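PDB 5YDA: PKS from Streptomyces sp. CNQ431, which probably transfers acyl building blocks for splenocin assembly, its crystallised part being the broadly selective acyltransferase domain of a polyketide synthase. Local coordinates for residues Arg31-Val36 and Arg80-Ala85; Pro110-Leu115 and Ala421-Ala426; Val369-Gly374 and Val395-His400. All coordinates share one frame; numbering follows the deposited sequence.

Contact 1 (Arg31-Val36 and Arg80-Ala85)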
loop_
_atom_site.group_PDB
_atom_site.type_symbol
_atom_site.label_atom_id
_atom_site.label_comp_id
_atom_site.label_asym_id
_atom_site.label_seq_id
_atom_site.Cartn_x
_atom_site.Cartn_y
_atom_site.Cartn_z
ATOM N N ARG A 31 -21.525 9.861 -1.679
ATOM C CA ARG A 31 -20.582 9.725 -2.787
ATOM C C ARG A 31 -20.822 8.438 -3.570
ATOM O O ARG A 31 -20.949 7.353 -2.995
ATOM C CB ARG A 31 -19.150 9.764 -2.266
ATOM C CG ARG A 31 -18.077 9.740 -3.343
ATOM C CD ARG A 31 -16.687 9.946 -2.715
ATOM N NE ARG A 31 -16.518 11.298 -2.173
ATOM C CZ ARG A 31 -16.496 11.595 -0.873
ATOM N NH1 ARG A 31 -16.619 10.624 0.044
ATOM N NH2 ARG A 31 -16.343 12.866 -0.490
ATOM N N LEU A 32 -20.879 8.567 -4.892
ATOM C CA LEU A 32 -21.131 7.445 -5.785
ATOM C C LEU A 32 -20.152 7.494 -6.949
ATOM O O LEU A 32 -19.624 8.553 -7.304
ATOM C CB LEU A 32 -22.569 7.461 -6.321
ATOM C CG LEU A 32 -23.666 7.204 -5.289
ATOM C CD1 LEU A 32 -25.030 7.461 -5.912
ATOM C CD2 LEU A 32 -23.564 5.768 -4.746
ATOM N N VAL A 33 -19.932 6.324 -7.550
ATOM C CA VAL A 33 -19.092 6.177 -8.730
ATOM C C VAL A 33 -20.002 6.047 -9.944
ATOM O O VAL A 33 -20.937 5.240 -9.934
ATOM C CB VAL A 33 -18.176 4.950 -8.597
ATOM C CG1 VAL A 33 -17.256 4.826 -9.803
ATOM C CG2 VAL A 33 -17.385 5.022 -7.298
ATOM N N LEU A 34 -19.733 6.842 -10.984
ATOM C CA LEU A 34 -20.480 6.766 -12.238
ATOM C C LEU A 34 -19.615 6.129 -13.318
ATOM O O LEU A 34 -18.601 6.723 -13.719
ATOM C CB LEU A 34 -20.935 8.156 -12.684
ATOM C CG LEU A 34 -21.719 8.989 -11.667
ATOM C CD1 LEU A 34 -22.177 10.283 -12.292
ATOM C CD2 LEU A 34 -22.906 8.212 -11.123
ATOM N N PRO A 35 -19.968 4.949 -13.830
ATOM C CA PRO A 35 -19.175 4.325 -14.900
ATOM C C PRO A 35 -19.601 4.779 -16.286
ATOM O O PRO A 35 -20.782 5.002 -16.565
ATOM C CB PRO A 35 -19.483 2.835 -14.717
ATOM C CG PRO A 35 -20.918 2.827 -14.244
ATOM C CD PRO A 35 -21.070 4.077 -13.376
ATOM N N VAL A 36 -18.610 4.904 -17.168
ATOM C CA VAL A 36 -18.810 5.270 -18.566
ATOM C C VAL A 36 -17.934 4.356 -19.408
ATOM O O VAL A 36 -16.733 4.230 -19.141
ATOM C CB VAL A 36 -18.443 6.740 -18.848
ATOM C CG1 VAL A 36 -18.815 7.119 -20.273
ATOM C CG2 VAL A 36 -19.092 7.680 -17.841
ATOM N N ARG A 80 -13.060 2.620 -20.775
ATOM C CA ARG A 80 -13.814 2.970 -19.580
ATOM C C ARG A 80 -13.211 4.172 -18.869
ATOM O O ARG A 80 -11.994 4.370 -18.878
ATOM C CB ARG A 80 -13.862 1.804 -18.589
ATOM C CG ARG A 80 -14.287 0.501 -19.192
ATOM C CD ARG A 80 -14.367 -0.609 -18.150
ATOM N NE ARG A 80 -15.028 -1.781 -18.721
ATOM C CZ ARG A 80 -15.159 -2.954 -18.113
ATOM N NH1 ARG A 80 -14.674 -3.143 -16.888
ATOM N NH2 ARG A 80 -15.790 -3.945 -18.736
ATOM N N LEU A 81 -14.078 4.959 -18.232
ATOM C CA LEU A 81 -13.657 5.912 -17.209
ATOM C C LEU A 81 -14.774 6.045 -16.178
ATOM O O LEU A 81 -15.900 5.592 -16.385
ATOM C CB LEU A 81 -13.277 7.279 -17.801
ATOM C CG LEU A 81 -14.253 8.168 -18.580
ATOM C CD1 LEU A 81 -15.286 8.851 -17.692
ATOM C CD2 LEU A 81 -13.455 9.212 -19.354
ATOM N N THR A 82 -14.448 6.668 -15.051
ATOM C CA THR A 82 -15.429 6.911 -14.010
ATOM C C THR A 82 -15.227 8.311 -13.470
ATOM O O THR A 82 -14.156 8.902 -13.613
ATOM C CB THR A 82 -15.333 5.928 -12.831
ATOM O OG1 THR A 82 -14.070 6.096 -12.168
ATOM C CG2 THR A 82 -15.514 4.481 -13.282
ATOM N N VAL A 83 -16.284 8.833 -12.845
ATOM C CA VAL A 83 -16.201 9.994 -11.972
ATOM C C VAL A 83 -16.779 9.595 -10.623
ATOM O O VAL A 83 -17.548 8.638 -10.521
ATOM C CB VAL A 83 -16.940 11.222 -12.552
ATOM C CG1 VAL A 83 -16.323 11.627 -13.881
ATOM C CG2 VAL A 83 -18.431 10.924 -12.717
ATOM N N SER A 84 -16.367 10.311 -9.584
ATOM C CA SER A 84 -16.947 10.211 -8.256
ATOM C C SER A 84 -17.664 11.516 -7.945
ATOM O O SER A 84 -17.141 12.595 -8.241
ATOM C CB SER A 84 -15.872 9.968 -7.191
ATOM O OG SER A 84 -15.153 8.782 -7.453
ATOM N N ALA A 85 -18.844 11.422 -7.333
ATOM C CA ALA A 85 -19.617 12.621 -7.052
ATOM C C ALA A 85 -20.572 12.357 -5.898
ATOM O O ALA A 85 -21.083 11.245 -5.746
ATOM C CB ALA A 85 -20.403 13.076 -8.287
#
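L32 to V36 and L81 to A85 lie side by side as an antiparallel beta ladder, their segment axes 4.7 Å apart and their directions 156° apart. This two-stranded sheet probably belongs to the linker between ketosynthase and acyltransferase, as in related polyketide synthases. L32-A85, L34-V83 and V36-L81 are hydrogen-bonded pairs with a bond in each direction. The bond from L34 N to V83 O is 2.9 Å long and nearly straight at 172°, whereas its return, V83 N to L34 O, is stretched to 3.3 Å. P35 has no N-H to give, and it suits a non-hydrogen-bonded pair with T82, where the ladder asks for none.

The face with L32, L34, V36, L81, V83 and A85 is apolar and meets helices 63-72 and 88-97, though the end of L32 leans off the partner strand. On V83, CG1 lies opposite the carbonyl carbon (chi1 -61°), which brings CG2 round between the backbone N and C and against L34, 3.7 Å from L34 CB. V36 and L81 run alongside each other in the same direction, with L81 CD1 4.0 Å from V36 CG2. The small methyl of A85 fits close under helix 88-97, against E90 and A91.

The other face carries V33, P35, T82 and S84. Beta-branched V33 and T82 fill it between the strands, with V33 CG1 3.8 Å from T82 CB, while P35 and T82 also touch W419 of helix 407-420. S84 binds E413 of that helix through OG. Near the start of its strand, R80 extends away from the ladder to a salt bridge with D424 and a cation-pi contact with W419, while R80 CA still lies 3.2 Å from V36 O in a CA-H...O contact.

Contact 2 (Pro110-Leu115 and Ala421-Ala426)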
loop_
_atom_site.group_PDB
_atom_site.type_symbol
_atom_site.label_atom_id
_atom_site.label_comp_id
_atom_site.label_asym_id
_atom_site.label_seq_id
_atom_site.Cartn_x
_atom_site.Cartn_y
_atom_site.Cartn_z
ATOM N N PRO A 110 -7.925 -8.572 -15.856
ATOM C CA PRO A 110 -6.577 -8.339 -15.322
ATOM C C PRO A 110 -6.392 -8.997 -13.964
ATOM O O PRO A 110 -7.335 -9.133 -13.183
ATOM C CB PRO A 110 -6.507 -6.809 -15.202
ATOM C CG PRO A 110 -7.924 -6.384 -15.042
ATOM C CD PRO A 110 -8.705 -7.324 -15.935
ATOM N N LYS A 111 -5.164 -9.425 -13.696
ATOM C CA LYS A 111 -4.798 -9.800 -12.339
ATOM C C LYS A 111 -4.590 -8.545 -11.483
ATOM O O LYS A 111 -4.346 -7.447 -11.992
ATOM C CB LYS A 111 -3.525 -10.645 -12.337
ATOM C CG LYS A 111 -3.611 -11.906 -13.175
ATOM C CD LYS A 111 -4.504 -12.936 -12.516
ATOM C CE LYS A 111 -4.668 -14.158 -13.396
ATOM N NZ LYS A 111 -6.057 -14.687 -13.335
ATOM N N VAL A 112 -4.682 -8.721 -10.165
ATOM C CA VAL A 112 -4.557 -7.621 -9.215
ATOM C C VAL A 112 -3.490 -7.976 -8.184
ATOM O O VAL A 112 -3.502 -9.081 -7.627
ATOM C CB VAL A 112 -5.903 -7.328 -8.521
ATOM C CG1 VAL A 112 -5.753 -6.245 -7.428
ATOM C CG2 VAL A 112 -6.956 -6.941 -9.554
ATOM N N ALA A 113 -2.591 -7.031 -7.898
ATOM C CA ALA A 113 -1.603 -7.200 -6.839
ATOM C C ALA A 113 -1.729 -6.073 -5.819
ATOM O O ALA A 113 -1.964 -4.919 -6.184
ATOM C CB ALA A 113 -0.179 -7.236 -7.414
ATOM N N PHE A 114 -1.581 -6.409 -4.539
ATOM C CA PHE A 114 -1.531 -5.420 -3.470
ATOM C C PHE A 114 -0.074 -5.154 -3.115
ATOM O O PHE A 114 0.702 -6.104 -2.918
ATOM C CB PHE A 114 -2.278 -5.892 -2.216
ATOM C CG PHE A 114 -3.775 -5.828 -2.317
ATOM C CD1 PHE A 114 -4.399 -5.339 -3.454
ATOM C CD2 PHE A 114 -4.565 -6.271 -1.258
ATOM C CE1 PHE A 114 -5.790 -5.290 -3.533
ATOM C CE2 PHE A 114 -5.938 -6.220 -1.334
ATOM C CZ PHE A 114 -6.552 -5.728 -2.473
ATOM N N LEU A 115 0.290 -3.873 -3.011
ATOM C CA LEU A 115 1.627 -3.452 -2.591
ATOM C C LEU A 115 1.522 -2.804 -1.210
ATOM O O LEU A 115 0.795 -1.817 -1.038
ATOM C CB LEU A 115 2.243 -2.477 -3.601
ATOM C CG LEU A 115 2.876 -3.030 -4.904
ATOM C CD1 LEU A 115 1.991 -4.052 -5.622
ATOM C CD2 LEU A 115 3.239 -1.895 -5.875
ATOM N N ALA A 421 -9.989 -0.325 -15.405
ATOM C CA ALA A 421 -8.948 -1.203 -15.919
ATOM C C ALA A 421 -9.455 -2.607 -16.202
ATOM O O ALA A 421 -8.710 -3.412 -16.777
ATOM C CB ALA A 421 -7.778 -1.275 -14.933
ATOM N N GLY A 422 -10.685 -2.932 -15.806
ATOM C CA GLY A 422 -11.244 -4.240 -16.055
ATOM C C GLY A 422 -11.513 -5.084 -14.826
ATOM O O GLY A 422 -11.862 -6.259 -14.976
ATOM N N VAL A 423 -11.366 -4.535 -13.622
ATOM C CA VAL A 423 -11.680 -5.272 -12.393
ATOM C C VAL A 423 -13.142 -4.976 -12.089
ATOM O O VAL A 423 -13.476 -4.075 -11.313
ATOM C CB VAL A 423 -10.749 -4.893 -11.244
ATOM C CG1 VAL A 423 -11.009 -5.798 -10.043
ATOM C CG2 VAL A 423 -9.295 -4.988 -11.679
ATOM N N ASP A 424 -14.040 -5.747 -12.711
ATOM C CA ASP A 424 -15.450 -5.370 -12.709
ATOM C C ASP A 424 -16.025 -5.323 -11.299
ATOM O O ASP A 424 -16.827 -4.439 -10.980
ATOM C CB ASP A 424 -16.255 -6.334 -13.575
ATOM C CG ASP A 424 -15.856 -6.286 -15.042
ATOM O OD1 ASP A 424 -16.143 -7.271 -15.743
ATOM O OD2 ASP A 424 -15.271 -5.277 -15.504
ATOM N N ALA A 425 -15.631 -6.261 -10.436
ATOM C CA ALA A 425 -16.185 -6.259 -9.091
ATOM C C ALA A 425 -15.788 -5.026 -8.290
ATOM O O ALA A 425 -16.323 -4.823 -7.192
ATOM C CB ALA A 425 -15.758 -7.528 -8.345
ATOM N N ALA A 426 -14.869 -4.198 -8.794
ATOM C CA ALA A 426 -14.478 -3.021 -8.033
ATOM C C ALA A 426 -15.570 -1.957 -8.000
ATOM O O ALA A 426 -15.586 -1.147 -7.068
ATOM C CB ALA A 426 -13.187 -2.428 -8.592
#
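P110 comes up against G422 where helix 407-420 ends in a Schellman motif, their CA atoms 6.3 Å apart, while the chain from P110 leads on into strand 112-116 of the central, mainly parallel sheet of the acyltransferase fold. Glycine suits the helix end twice over: it accepts the positive phi of 114° that closes the last turn, and having no CB it lets the proline ring come close.

The CG-CD edge of the P110 ring is turned to the backbone of that turn. P110 CG is 3.5 Å from A421 O, and P110 CD, the carbon next to the ring nitrogen, is 3.5 Å from G422 O. These are packing contacts of C-H groups with carbonyl oxygens, made by a rigid ring that has no amide hydrogen of its own.

Beside the turn the contact becomes purely apolar. V423 has CG1 opposite its backbone N (chi1 -173°), and its other branch, CG2, serves both partners: V423 CG2 is 3.9 Å from P110 CG and 3.7 Å from V112 CG2, the two valine branches meeting at a slant. V423 also rests on L418, and V112 on V371 of the adjoining strand, so a short, branched residue at each place lets the helix end and the start of strand 112-116 pack closely.

Beyond V423 the chain turns away from the strand. D424 binds R80, and V423, centre of an inverse gamma turn, leads into the 3-10 segment 424-426, where A426 N donates to V423 O at 2.9 Å.

Contact 3 (Val369-Gly374 and Val395-His400)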
loop_
_atom_site.group_PDB
_atom_site.type_symbol
_atom_site.label_atom_id
_atom_site.label_comp_id
_atom_site.label_asym_id
_atom_site.label_seq_id
_atom_site.Cartn_x
_atom_site.Cartn_y
_atom_site.Cartn_z
ATOM N N VAL A 369 -2.499 -5.296 -12.404
ATOM C CA VAL A 369 -2.721 -3.971 -11.845
ATOM C C VAL A 369 -2.034 -3.897 -10.484
ATOM O O VAL A 369 -2.173 -4.798 -9.645
ATOM C CB VAL A 369 -4.229 -3.685 -11.740
ATOM C CG1 VAL A 369 -4.479 -2.287 -11.167
ATOM C CG2 VAL A 369 -4.931 -3.841 -13.104
ATOM N N LEU A 370 -1.272 -2.835 -10.262
ATOM C CA LEU A 370 -0.533 -2.657 -9.015
ATOM C C LEU A 370 -1.299 -1.694 -8.106
ATOM O O LEU A 370 -1.467 -0.512 -8.438
ATOM C CB LEU A 370 0.876 -2.141 -9.294
ATOM C CG LEU A 370 1.703 -2.977 -10.258
ATOM C CD1 LEU A 370 3.112 -2.422 -10.350
ATOM C CD2 LEU A 370 1.727 -4.424 -9.805
ATOM N N VAL A 371 -1.758 -2.197 -6.965
ATOM C CA VAL A 371 -2.620 -1.449 -6.060
ATOM C C VAL A 371 -1.846 -1.263 -4.769
ATOM O O VAL A 371 -1.591 -2.235 -4.039
ATOM C CB VAL A 371 -3.958 -2.159 -5.804
ATOM C CG1 VAL A 371 -4.865 -1.299 -4.934
ATOM C CG2 VAL A 371 -4.642 -2.501 -7.116
ATOM N N GLU A 372 -1.437 -0.028 -4.507
ATOM C CA GLU A 372 -0.739 0.283 -3.269
ATOM C C GLU A 372 -1.766 0.400 -2.147
ATOM O O GLU A 372 -2.777 1.097 -2.295
ATOM C CB GLU A 372 0.061 1.579 -3.414
ATOM C CG GLU A 372 0.901 1.909 -2.209
ATOM C CD GLU A 372 2.174 2.690 -2.540
ATOM O OE1 GLU A 372 2.342 3.160 -3.698
ATOM O OE2 GLU A 372 2.999 2.851 -1.617
ATOM N N ILE A 373 -1.511 -0.291 -1.039
ATOM C CA ILE A 373 -2.423 -0.393 0.097
ATOM C C ILE A 373 -1.769 0.329 1.261
ATOM O O ILE A 373 -0.880 -0.218 1.920
ATOM C CB ILE A 373 -2.708 -1.854 0.470
ATOM C CG1 ILE A 373 -3.273 -2.611 -0.726
ATOM C CG2 ILE A 373 -3.611 -1.957 1.723
ATOM C CD1 ILE A 373 -4.507 -1.992 -1.260
ATOM N N GLY A 374 -2.238 1.521 1.566
ATOM C CA GLY A 374 -1.652 2.307 2.626
ATOM C C GLY A 374 -1.444 3.724 2.150
ATOM O O GLY A 374 -1.663 4.038 0.972
ATOM N N VAL A 395 -2.586 1.929 -9.071
ATOM C CA VAL A 395 -3.742 2.498 -8.403
ATOM C C VAL A 395 -3.319 2.853 -6.998
ATOM O O VAL A 395 -2.688 2.048 -6.304
ATOM C CB VAL A 395 -4.938 1.533 -8.354
ATOM C CG1 VAL A 395 -6.044 2.122 -7.464
ATOM C CG2 VAL A 395 -5.440 1.230 -9.755
ATOM N N THR A 396 -3.671 4.044 -6.584
ATOM C CA THR A 396 -3.334 4.534 -5.272
ATOM C C THR A 396 -4.611 4.602 -4.443
ATOM O O THR A 396 -5.711 4.789 -4.968
ATOM C CB THR A 396 -2.610 5.878 -5.419
ATOM O OG1 THR A 396 -1.306 5.745 -4.850
ATOM C CG2 THR A 396 -3.353 7.006 -4.795
ATOM N N THR A 397 -4.460 4.443 -3.145
ATOM C CA THR A 397 -5.576 4.034 -2.319
ATOM C C THR A 397 -5.761 4.895 -1.067
ATOM O O THR A 397 -6.874 4.946 -0.526
ATOM C CB THR A 397 -5.370 2.540 -1.989
ATOM O OG1 THR A 397 -6.445 1.741 -2.487
ATOM C CG2 THR A 397 -5.080 2.271 -0.582
ATOM N N MET A 398 -4.751 5.642 -0.646
ATOM C CA MET A 398 -4.887 6.501 0.518
ATOM C C MET A 398 -3.944 7.694 0.357
ATOM O O MET A 398 -2.789 7.540 -0.077
ATOM C CB MET A 398 -4.606 5.696 1.810
ATOM C CG MET A 398 -4.497 6.507 3.093
ATOM S SD MET A 398 -4.487 5.459 4.593
ATOM C CE MET A 398 -6.204 4.946 4.618
ATOM N N ARG A 399 -4.442 8.873 0.721
ATOM C CA ARG A 399 -3.733 10.126 0.484
ATOM C C ARG A 399 -2.498 10.248 1.377
ATOM O O ARG A 399 -2.391 9.611 2.429
ATOM C CB ARG A 399 -4.656 11.312 0.763
ATOM C CG ARG A 399 -4.993 11.416 2.250
ATOM C CD ARG A 399 -6.032 12.469 2.554
ATOM N NE ARG A 399 -6.420 12.442 3.958
ATOM C CZ ARG A 399 -5.735 13.035 4.937
ATOM N NH1 ARG A 399 -4.621 13.705 4.672
ATOM N NH2 ARG A 399 -6.161 12.956 6.188
ATOM N N HIS A 400 -1.574 11.115 0.951
ATOM C CA HIS A 400 -0.447 11.554 1.767
ATOM C C HIS A 400 -0.927 12.435 2.916
ATOM O O HIS A 400 -2.020 13.001 2.876
ATOM C CB HIS A 400 0.570 12.346 0.931
ATOM C CG HIS A 400 1.498 11.489 0.129
ATOM N ND1 HIS A 400 1.380 11.340 -1.237
ATOM C CD2 HIS A 400 2.568 10.741 0.500
ATOM C CE1 HIS A 400 2.341 10.543 -1.674
ATOM N NE2 HIS A 400 3.073 10.162 -0.640
HETATM O O HOH W 1 -2.131 4.504 -1.431
#
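V371 and V395 form a parallel beta bridge that adds strand 394-395 to the edge of the central, mainly parallel sheet of the acyltransferase fold, the touching backbones running only 11° apart. Two backbone hydrogen bonds make the join, both through V395 and reaching the residues on either side of V371. V395 N donates to L370 O at 2.8 Å, and E372 N donates to V395 O at 3.0 Å.

Apolar packing follows the same bridge. V369 and V395 touch by one branch each, V369 CG1 lying 3.9 Å from V395 CG2, and V371 CG2 comes to 4.2 Å from V395 CB. Valines suit this face, since their branched side chains favour extended backbone and stay short enough for helix 407-420 to settle on them: L418 covers V369 and V371, A414 and R417 meet V395.

Past the bridge the two chains continue side by side without regular pairing, and the contacts become mixed. The methyl of T397 lies against the loop at I373 and G374, with T397 CG2 3.6 Å from G374 N, while T397 OG1 is buried and finds no polar partner in the model; a strained first torsion leaves the placement of this side chain doubtful. A water accepts from T397 N at 2.9 Å; its approach to G374 O is too short to be trusted as a bond. At a G374 phi of 133° any CB would be jammed against the carbonyl oxygen of I373, so glycine is called for.

The carboxylate of E372 is held elsewhere. With CG opposite the backbone N (chi1 -175°) the chain extends to helix 378-387, where OE1 bonds T380 and OE2 the amide of L379. M398 sends its thioether toward helix 169-188, but its first carbon stays beside G374, M398 CB lying 3.5 Å from G374 O.

Overall arrangement
Along the chain contact 1 closes first; contact 2 then spans some 300 residues, among which contact 3 forms. Contacts 2 and 3 share the central sheet, their centres 12 Å apart, with strands 112-116 and 369-372 as neighbours joined by probable hydrogen bonds between L115 and both V371 and I373. Contact 1 belongs to a separate two-stranded sheet, 16 Å from contact 2 and 18 Å from contact 3 between centres. Helix 407-420 connects all three: it packs on both sheets and ends at contact 2, where D424 meets R80 of contact 1. The chain's last helix thus ties the probable linker to the acyltransferase core.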